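Local coordinates for protein CT021 (Chlamydia trachomatis serovar L2, PDB 6UXD) that is of unknown function but belongs to a chlamydial protein family grouped with the LolA and LolB lipoprotein carriers, at residues K77-L82 with S209-L214. Residues are numbered along the deposited sequence; the frame is centred on the assembly and turned at random.
Sequences KKVYLL and SSYPAL
The phenol oxygen of Tyr211 has two partners: NZ of Lys77, 2.4 Å from Tyr211 OH, and Ser48, which adds a weak hydrogen bond. The lysine contact counts as a hydrogen bond, but it is so short that its exact length is doubtful. Lys77 is bent at chi2 (146°), and its ammonium group comes in at the ring edge, near the plane. Val79 covers one ring face. Its CG1 sits almost squarely over the middle, 3.9 Å from the Tyr211 ring centroid and 13° off the ring normal, a CH-pi contact. With CG1 anti to the backbone N (chi1 -177°), the other branch spreads toward the hydroxyl end, where Val79 CG2 is 3.7 Å from Tyr211 CZ. On the opposite face Ser210 OG stands 3.8 Å above the plane of the Tyr211 ring, so the phenol lies between a methyl and a hydroxyl.

Just before the ring, Ser209 OG accepts a hydrogen bond from Tyr211 N at 2.9 Å, closing an ST turn. Farther along, Leu81 and Leu214 meet at about a right angle, Leu81 CD2 touching Leu214 CD2 at 3.9 Å. Between Tyr211 and Leu214 in sequence, Pro212 O takes hydrogen bonds from Trp99 and Arg36. The arrangement lays an irregular C-terminal segment over one face of antiparallel strands, chiefly through side chains; strand 79-84 pairs there with strands 43-50 and 90-95.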
loop_
_atom_site.group_PDB
_atom_site.type_symbol
_atom_site.label_atom_id
_atom_site.label_comp_id
_atom_site.label_asym_id
_atom_site.label_seq_id
_atom_site.Cartn_x
_atom_site.Cartn_y
_atom_site.Cartn_z
ATOM N N LYS A 77 14.527 -9.199 -1.092
ATOM C CA LYS A 77 13.214 -8.636 -0.795
ATOM C C LYS A 77 12.313 -9.623 -0.034
ATOM O O LYS A 77 12.424 -10.833 -0.213
ATOM C CB LYS A 77 12.546 -8.212 -2.101
ATOM C CG LYS A 77 12.789 -9.173 -3.231
ATOM C CD LYS A 77 11.580 -9.249 -4.145
ATOM C CE LYS A 77 11.943 -9.887 -5.482
ATOM N NZ LYS A 77 10.746 -10.114 -6.351
ATOM N N LYS A 78 11.436 -9.101 0.821
ATOM C CA LYS A 78 10.384 -9.886 1.454
ATOM C C LYS A 78 9.096 -9.757 0.648
ATOM O O LYS A 78 8.820 -8.709 0.059
ATOM C CB LYS A 78 10.134 -9.420 2.891
ATOM N N VAL A 79 8.300 -10.825 0.630
ATOM C CA VAL A 79 7.077 -10.860 -0.167
ATOM C C VAL A 79 5.952 -11.419 0.681
ATOM O O VAL A 79 5.991 -12.591 1.075
ATOM C CB VAL A 79 7.241 -11.699 -1.444
ATOM C CG1 VAL A 79 5.966 -11.642 -2.258
ATOM C CG2 VAL A 79 8.431 -11.216 -2.251
ATOM N N TYR A 80 4.932 -10.606 0.923
ATOM C CA TYR A 80 3.776 -11.006 1.712
ATOM C C TYR A 80 2.536 -11.143 0.837
ATOM O O TYR A 80 2.379 -10.466 -0.186
ATOM C CB TYR A 80 3.514 -9.998 2.823
ATOM C CG TYR A 80 4.654 -9.895 3.799
ATOM C CD1 TYR A 80 4.813 -10.840 4.801
ATOM C CD2 TYR A 80 5.580 -8.863 3.715
ATOM C CE1 TYR A 80 5.856 -10.762 5.696
ATOM C CE2 TYR A 80 6.633 -8.774 4.611
ATOM C CZ TYR A 80 6.762 -9.728 5.599
ATOM O OH TYR A 80 7.798 -9.666 6.497
ATOM N N LEU A 81 1.663 -12.047 1.240
ATOM C CA LEU A 81 0.384 -12.245 0.580
ATOM C C LEU A 81 -0.676 -12.125 1.657
ATOM O O LEU A 81 -0.603 -12.812 2.681
ATOM C CB LEU A 81 0.336 -13.599 -0.128
ATOM C CG LEU A 81 -0.959 -13.924 -0.870
ATOM C CD1 LEU A 81 -1.213 -12.890 -1.975
ATOM C CD2 LEU A 81 -0.934 -15.352 -1.440
ATOM N N LEU A 82 -1.636 -11.234 1.445
ATOM C CA LEU A 82 -2.692 -10.966 2.405
ATOM C C LEU A 82 -4.001 -11.490 1.853
ATOM O O LEU A 82 -4.360 -11.188 0.710
ATOM C CB LEU A 82 -2.849 -9.470 2.688
ATOM C CG LEU A 82 -1.891 -8.816 3.671
ATOM C CD1 LEU A 82 -0.463 -8.998 3.264
ATOM C CD2 LEU A 82 -2.234 -7.336 3.776
ATOM N N SER A 209 0.885 -10.674 -11.564
ATOM C CA SER A 209 1.859 -11.067 -10.559
ATOM C C SER A 209 3.001 -11.837 -11.204
ATOM O O SER A 209 2.799 -12.610 -12.145
ATOM C CB SER A 209 1.229 -11.939 -9.478
ATOM O OG SER A 209 2.254 -12.481 -8.663
ATOM N N SER A 210 4.202 -11.629 -10.673
ATOM C CA SER A 210 5.370 -12.417 -11.035
ATOM C C SER A 210 5.610 -13.597 -10.091
ATOM O O SER A 210 6.560 -14.358 -10.298
ATOM C CB SER A 210 6.608 -11.513 -11.060
ATOM O OG SER A 210 6.926 -11.009 -9.776
ATOM N N TYR A 211 4.771 -13.786 -9.086
ATOM C CA TYR A 211 4.993 -14.763 -8.033
ATOM C C TYR A 211 4.092 -15.982 -8.206
ATOM O O TYR A 211 3.222 -16.005 -9.082
ATOM C CB TYR A 211 4.749 -14.097 -6.675
ATOM C CG TYR A 211 5.735 -12.996 -6.383
ATOM C CD1 TYR A 211 7.080 -13.277 -6.221
ATOM C CD2 TYR A 211 5.323 -11.679 -6.268
ATOM C CE1 TYR A 211 7.986 -12.278 -5.949
ATOM C CE2 TYR A 211 6.223 -10.672 -5.998
ATOM C CZ TYR A 211 7.554 -10.975 -5.838
ATOM O OH TYR A 211 8.460 -9.969 -5.569
ATOM N N PRO A 212 4.280 -17.028 -7.392
ATOM C CA PRO A 212 3.458 -18.231 -7.561
ATOM C C PRO A 212 1.978 -17.949 -7.362
ATOM O O PRO A 212 1.565 -16.975 -6.719
ATOM C CB PRO A 212 3.978 -19.188 -6.480
ATOM C CG PRO A 212 5.339 -18.679 -6.130
ATOM C CD PRO A 212 5.296 -17.204 -6.334
ATOM N N ALA A 213 1.178 -18.848 -7.928
ATOM C CA ALA A 213 -0.267 -18.765 -7.845
ATOM C C ALA A 213 -0.737 -18.771 -6.396
ATOM O O ALA A 213 -0.026 -19.186 -5.475
ATOM C CB ALA A 213 -0.913 -19.937 -8.579
ATOM N N LEU A 214 -1.980 -18.354 -6.224
ATOM C CA LEU A 214 -2.572 -18.217 -4.910
ATOM C C LEU A 214 -2.718 -19.577 -4.224
ATOM O O LEU A 214 -2.860 -20.603 -4.890
ATOM C CB LEU A 214 -3.936 -17.556 -5.041
ATOM C CG LEU A 214 -3.943 -16.114 -5.570
ATOM C CD1 LEU A 214 -5.384 -15.615 -5.601
ATOM C CD2 LEU A 214 -3.057 -15.217 -4.710
#